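Local coordinates for protein formate dehydrogenase (Staphylococcus aureus, PDB 6TTB) that probably oxidises formate to carbon dioxide, using as electron acceptor the NAD that it holds in a Rossmann-type domain, at residues F233-I245 and L256-Y270. Residues are numbered along the deposited sequence; the frame is centred on the assembly and turned at random.
Sequences FDELVSSSDAITI and LFDKDVLSRMKKHSY
V237, on helix 233-239, divides its two methyls between V261 of helix 259-264 and the R264-M265 end of that helix. From CB the side chain forks: CG1, anti to the backbone N (chi1 160°), lies against R264, meeting its O and, at 3.6 Å, R264 CB, and also touches M265 CG. The other branch, CG2, turns to V261 CG1 at 3.9 Å and rests against one face of the F233 ring, off centre toward its rim. On the backbone of the same residue, V237 O receives a nearly straight CA-H...O contact from M265 CA at 3.2 Å. The F233 ring continues the apolar seam: its CZ is 3.7 Å from L256 CD2, while F257 CZ lies at its edge. M265 bends at chi3 (62°), and its CE meets I243 CD1 tip to tip. Farther along the strand, I245 CD1 sits over a face of the F257 ring. K266 follows the end of helix 233-239, its CG beside S238 O and its bent chain reaching a long salt bridge from NZ to D241 OD1 at 3.7 Å; D241 OD2 is bound by T190 N. The backbones join as parallel strands: Y270 N donates to D241 O at 3.3 Å and I243 N to Y270 O at 2.9 Å. Strands 242-245 and 269-273 are thus adjacent in the parallel sheet of the Rossmann-type NAD-binding domain, linked through helix 259-264 as a beta-alpha-beta unit. That helix packs beside helix 233-239, their axes inclined at 60°, while strand 190-194 borders 242-245 on its other edge and L256 lies near the bound NAD.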
loop_
_atom_site.group_PDB
_atom_site.type_symbol
_atom_site.label_atom_id
_atom_site.label_comp_id
_atom_site.label_asym_id
_atom_site.label_seq_id
_atom_site.Cartn_x
_atom_site.Cartn_y
_atom_site.Cartn_z
ATOM N N PHE A 233 -6.396 4.985 25.072
ATOM C CA PHE A 233 -7.032 4.051 24.176
ATOM C C PHE A 233 -8.364 4.627 23.739
ATOM O O PHE A 233 -8.648 4.767 22.548
ATOM C CB PHE A 233 -7.266 2.751 24.907
ATOM C CG PHE A 233 -7.896 1.716 24.035
ATOM C CD1 PHE A 233 -7.171 1.105 23.008
ATOM C CD2 PHE A 233 -9.199 1.332 24.242
ATOM C CE1 PHE A 233 -7.755 0.173 22.181
ATOM C CE2 PHE A 233 -9.746 0.306 23.474
ATOM C CZ PHE A 233 -9.041 -0.239 22.418
ATOM N N ASP A 234 -9.161 5.032 24.713
ATOM C CA ASP A 234 -10.410 5.655 24.349
ATOM C C ASP A 234 -10.097 6.534 23.152
ATOM O O ASP A 234 -10.765 6.495 22.124
ATOM C CB ASP A 234 -11.004 6.443 25.529
ATOM N N GLU A 235 -9.060 7.343 23.319
ATOM C CA GLU A 235 -8.857 8.492 22.484
ATOM C C GLU A 235 -8.307 7.989 21.145
ATOM O O GLU A 235 -8.780 8.381 20.088
ATOM C CB GLU A 235 -7.896 9.405 23.228
ATOM C CG GLU A 235 -7.371 10.568 22.406
ATOM C CD GLU A 235 -8.443 11.538 21.978
ATOM O OE1 GLU A 235 -9.649 11.218 22.237
ATOM O OE2 GLU A 235 -8.085 12.600 21.340
ATOM N N LEU A 236 -7.347 7.057 21.207
ATOM C CA LEU A 236 -6.842 6.494 19.977
ATOM C C LEU A 236 -8.022 6.046 19.122
ATOM O O LEU A 236 -8.075 6.348 17.938
ATOM C CB LEU A 236 -5.952 5.304 20.292
ATOM C CG LEU A 236 -5.005 4.905 19.185
ATOM C CD1 LEU A 236 -3.633 5.502 19.477
ATOM C CD2 LEU A 236 -4.897 3.411 19.132
ATOM N N VAL A 237 -8.951 5.329 19.741
ATOM C CA VAL A 237 -10.039 4.691 19.012
ATOM C C VAL A 237 -10.866 5.752 18.335
ATOM O O VAL A 237 -11.330 5.544 17.207
ATOM C CB VAL A 237 -10.942 3.853 19.928
ATOM C CG1 VAL A 237 -12.306 3.581 19.316
ATOM C CG2 VAL A 237 -10.267 2.609 20.379
ATOM N N SER A 238 -11.101 6.855 19.029
ATOM C CA SER A 238 -12.126 7.769 18.510
ATOM C C SER A 238 -11.542 8.862 17.634
ATOM O O SER A 238 -12.261 9.393 16.817
ATOM C CB SER A 238 -13.003 8.336 19.578
ATOM O OG SER A 238 -12.218 8.837 20.616
ATOM N N SER A 239 -10.244 9.169 17.777
ATOM C CA SER A 239 -9.683 10.322 17.065
ATOM C C SER A 239 -8.879 9.899 15.822
ATOM O O SER A 239 -8.596 10.764 14.964
ATOM C CB SER A 239 -8.876 11.248 17.962
ATOM O OG SER A 239 -7.788 10.533 18.597
ATOM N N SER A 240 -8.514 8.592 15.726
ATOM C CA SER A 240 -7.612 8.145 14.656
ATOM C C SER A 240 -8.336 8.072 13.327
ATOM O O SER A 240 -9.465 7.576 13.278
ATOM C CB SER A 240 -6.932 6.827 14.960
ATOM O OG SER A 240 -6.167 6.906 16.179
ATOM N N ASP A 241 -7.669 8.590 12.260
ATOM C CA ASP A 241 -8.150 8.406 10.904
ATOM C C ASP A 241 -8.019 6.954 10.517
ATOM O O ASP A 241 -8.939 6.367 9.968
ATOM C CB ASP A 241 -7.455 9.330 9.918
ATOM C CG ASP A 241 -7.895 10.774 10.117
ATOM O OD1 ASP A 241 -9.080 11.034 9.942
ATOM O OD2 ASP A 241 -7.045 11.614 10.555
ATOM N N ALA A 242 -6.895 6.335 10.858
ATOM C CA ALA A 242 -6.855 4.878 10.802
ATOM C C ALA A 242 -5.948 4.383 11.880
ATOM O O ALA A 242 -5.158 5.158 12.399
ATOM C CB ALA A 242 -6.363 4.407 9.484
ATOM N N ILE A 243 -6.028 3.084 12.172
ATOM C CA ILE A 243 -5.307 2.503 13.283
ATOM C C ILE A 243 -4.566 1.271 12.809
ATOM O O ILE A 243 -5.111 0.415 12.078
ATOM C CB ILE A 243 -6.299 2.121 14.395
ATOM C CG1 ILE A 243 -6.872 3.355 15.103
ATOM C CG2 ILE A 243 -5.659 1.185 15.392
ATOM C CD1 ILE A 243 -8.139 3.105 15.915
ATOM N N THR A 244 -3.339 1.129 13.280
ATOM C CA THR A 244 -2.582 -0.066 13.007
ATOM C C THR A 244 -2.216 -0.683 14.338
ATOM O O THR A 244 -1.855 0.046 15.279
ATOM C CB THR A 244 -1.394 0.236 12.061
ATOM O OG1 THR A 244 -0.635 -0.931 11.788
ATOM C CG2 THR A 244 -0.425 1.273 12.556
ATOM N N ILE A 245 -2.265 -2.019 14.384
ATOM C CA ILE A 245 -2.150 -2.807 15.613
ATOM C C ILE A 245 -0.770 -3.411 15.684
ATOM O O ILE A 245 -0.351 -4.125 14.759
ATOM C CB ILE A 245 -3.174 -3.941 15.578
ATOM C CG1 ILE A 245 -4.566 -3.435 15.184
ATOM C CG2 ILE A 245 -3.136 -4.766 16.831
ATOM C CD1 ILE A 245 -5.524 -3.154 16.272
ATOM N N LEU A 256 -10.272 -7.748 21.602
ATOM C CA LEU A 256 -10.406 -6.357 22.007
ATOM C C LEU A 256 -11.200 -5.565 21.004
ATOM O O LEU A 256 -11.909 -4.715 21.391
ATOM C CB LEU A 256 -9.042 -5.704 22.184
ATOM C CG LEU A 256 -9.109 -4.213 22.562
ATOM C CD1 LEU A 256 -10.117 -3.960 23.733
ATOM C CD2 LEU A 256 -7.729 -3.650 22.879
ATOM N N PHE A 257 -10.922 -5.687 19.721
ATOM C CA PHE A 257 -11.660 -4.859 18.750
ATOM C C PHE A 257 -12.912 -5.611 18.347
ATOM O O PHE A 257 -12.837 -6.376 17.392
ATOM C CB PHE A 257 -10.792 -4.574 17.531
ATOM C CG PHE A 257 -9.714 -3.565 17.757
ATOM C CD1 PHE A 257 -8.569 -3.890 18.466
ATOM C CD2 PHE A 257 -9.836 -2.275 17.265
ATOM C CE1 PHE A 257 -7.620 -2.911 18.774
ATOM C CE2 PHE A 257 -8.849 -1.317 17.521
ATOM C CZ PHE A 257 -7.734 -1.648 18.262
ATOM N N ASP A 258 -13.886 -5.670 19.291
ATOM C CA ASP A 258 -15.168 -6.381 19.117
ATOM C C ASP A 258 -16.185 -5.441 18.503
ATOM O O ASP A 258 -15.810 -4.411 17.983
ATOM C CB ASP A 258 -15.742 -6.949 20.422
ATOM C CG ASP A 258 -15.823 -5.936 21.575
ATOM O OD1 ASP A 258 -15.294 -4.835 21.405
ATOM O OD2 ASP A 258 -16.390 -6.300 22.696
ATOM N N LYS A 259 -17.471 -5.783 18.581
ATOM C CA LYS A 259 -18.458 -4.895 17.983
ATOM C C LYS A 259 -18.334 -3.509 18.606
ATOM O O LYS A 259 -18.457 -2.489 17.915
ATOM C CB LYS A 259 -19.898 -5.368 18.076
ATOM C CG LYS A 259 -20.810 -4.375 17.355
ATOM C CD LYS A 259 -22.387 -4.436 17.573
ATOM C CE LYS A 259 -23.079 -3.323 16.782
ATOM N NZ LYS A 259 -24.472 -3.651 16.355
ATOM N N ASP A 260 -18.001 -3.491 19.903
ATOM C CA ASP A 260 -18.134 -2.283 20.706
ATOM C C ASP A 260 -17.110 -1.253 20.314
ATOM O O ASP A 260 -17.462 -0.073 20.110
ATOM C CB ASP A 260 -17.848 -2.574 22.155
ATOM C CG ASP A 260 -19.097 -3.051 22.867
ATOM O OD1 ASP A 260 -20.229 -2.853 22.289
ATOM O OD2 ASP A 260 -18.956 -3.599 23.985
ATOM N N VAL A 261 -15.829 -1.718 20.304
ATOM C CA VAL A 261 -14.672 -0.942 19.892
ATOM C C VAL A 261 -14.780 -0.520 18.413
ATOM O O VAL A 261 -14.607 0.641 18.097
ATOM C CB VAL A 261 -13.338 -1.668 20.114
ATOM C CG1 VAL A 261 -12.202 -0.738 19.713
ATOM C CG2 VAL A 261 -13.139 -2.177 21.520
ATOM N N LEU A 262 -14.943 -1.474 17.487
ATOM C CA LEU A 262 -15.190 -1.066 16.115
ATOM C C LEU A 262 -16.172 0.077 16.162
ATOM O O LEU A 262 -15.885 1.113 15.631
ATOM C CB LEU A 262 -15.740 -2.238 15.295
ATOM C CG LEU A 262 -14.773 -3.411 15.156
ATOM C CD1 LEU A 262 -15.305 -4.509 14.251
ATOM C CD2 LEU A 262 -13.394 -2.941 14.683
ATOM N N SER A 263 -17.317 -0.110 16.835
ATOM C CA SER A 263 -18.391 0.891 16.864
ATOM C C SER A 263 -17.877 2.317 17.203
ATOM O O SER A 263 -18.369 3.279 16.672
ATOM C CB SER A 263 -19.578 0.439 17.778
ATOM N N ARG A 264 -16.820 2.427 18.019
ATOM C CA ARG A 264 -16.399 3.669 18.704
ATOM C C ARG A 264 -15.342 4.379 17.873
ATOM O O ARG A 264 -14.924 5.498 18.180
ATOM C CB ARG A 264 -15.775 3.335 20.085
ATOM C CG ARG A 264 -16.700 2.542 21.012
ATOM C CD ARG A 264 -16.639 2.936 22.464
ATOM N NE ARG A 264 -15.899 1.916 23.180
ATOM C CZ ARG A 264 -14.583 1.974 23.427
ATOM N NH1 ARG A 264 -13.878 3.030 23.032
ATOM N NH2 ARG A 264 -13.983 1.001 24.100
ATOM N N MET A 265 -14.820 3.647 16.901
ATOM C CA MET A 265 -13.844 4.113 15.942
ATOM C C MET A 265 -14.540 5.107 15.011
ATOM O O MET A 265 -15.756 5.029 14.845
ATOM C CB MET A 265 -13.360 2.906 15.139
ATOM C CG MET A 265 -12.293 2.133 15.835
ATOM S SD MET A 265 -11.281 1.087 14.656
ATOM C CE MET A 265 -10.582 2.411 13.637
ATOM N N LYS A 266 -13.783 6.078 14.482
ATOM C CA LYS A 266 -14.363 7.122 13.634
ATOM C C LYS A 266 -15.169 6.481 12.490
ATOM O O LYS A 266 -14.770 5.411 12.007
ATOM C CB LYS A 266 -13.212 7.878 12.984
ATOM C CG LYS A 266 -12.686 9.072 13.742
ATOM C CD LYS A 266 -12.557 10.254 12.835
ATOM C CE LYS A 266 -11.137 10.698 12.622
ATOM N NZ LYS A 266 -11.091 12.162 12.852
ATOM N N LYS A 267 -16.280 7.127 12.031
ATOM C CA LYS A 267 -16.941 6.624 10.818
ATOM C C LYS A 267 -15.960 6.783 9.681
ATOM O O LYS A 267 -15.106 7.646 9.767
ATOM C CB LYS A 267 -18.340 7.189 10.518
ATOM N N HIS A 268 -15.915 5.791 8.785
ATOM C CA HIS A 268 -15.128 5.929 7.576
ATOM C C HIS A 268 -13.644 5.814 7.875
ATOM O O HIS A 268 -12.832 6.367 7.151
ATOM C CB HIS A 268 -15.422 7.296 6.991
ATOM C CG HIS A 268 -16.813 7.394 6.525
ATOM N ND1 HIS A 268 -17.199 8.255 5.507
ATOM C CD2 HIS A 268 -17.903 6.676 6.855
ATOM C CE1 HIS A 268 -18.484 8.098 5.268
ATOM N NE2 HIS A 268 -18.942 7.141 6.101
ATOM N N SER A 269 -13.282 5.168 8.979
ATOM C CA SER A 269 -11.855 5.053 9.276
ATOM C C SER A 269 -11.323 3.762 8.676
ATOM O O SER A 269 -12.066 3.033 7.998
ATOM C CB SER A 269 -11.594 5.152 10.732
ATOM O OG SER A 269 -12.540 4.400 11.430
ATOM N N TYR A 270 -10.030 3.482 8.912
ATOM C CA TYR A 270 -9.430 2.253 8.391
ATOM C C TYR A 270 -8.688 1.541 9.520
ATOM O O TYR A 270 -8.179 2.185 10.428
ATOM C CB TYR A 270 -8.402 2.551 7.284
ATOM C CG TYR A 270 -8.910 3.348 6.127
ATOM C CD1 TYR A 270 -9.119 4.732 6.213
ATOM C CD2 TYR A 270 -9.144 2.729 4.912
ATOM C CE1 TYR A 270 -9.561 5.469 5.125
ATOM C CE2 TYR A 270 -9.576 3.458 3.812
ATOM C CZ TYR A 270 -9.801 4.829 3.921
ATOM O OH TYR A 270 -10.256 5.493 2.809
#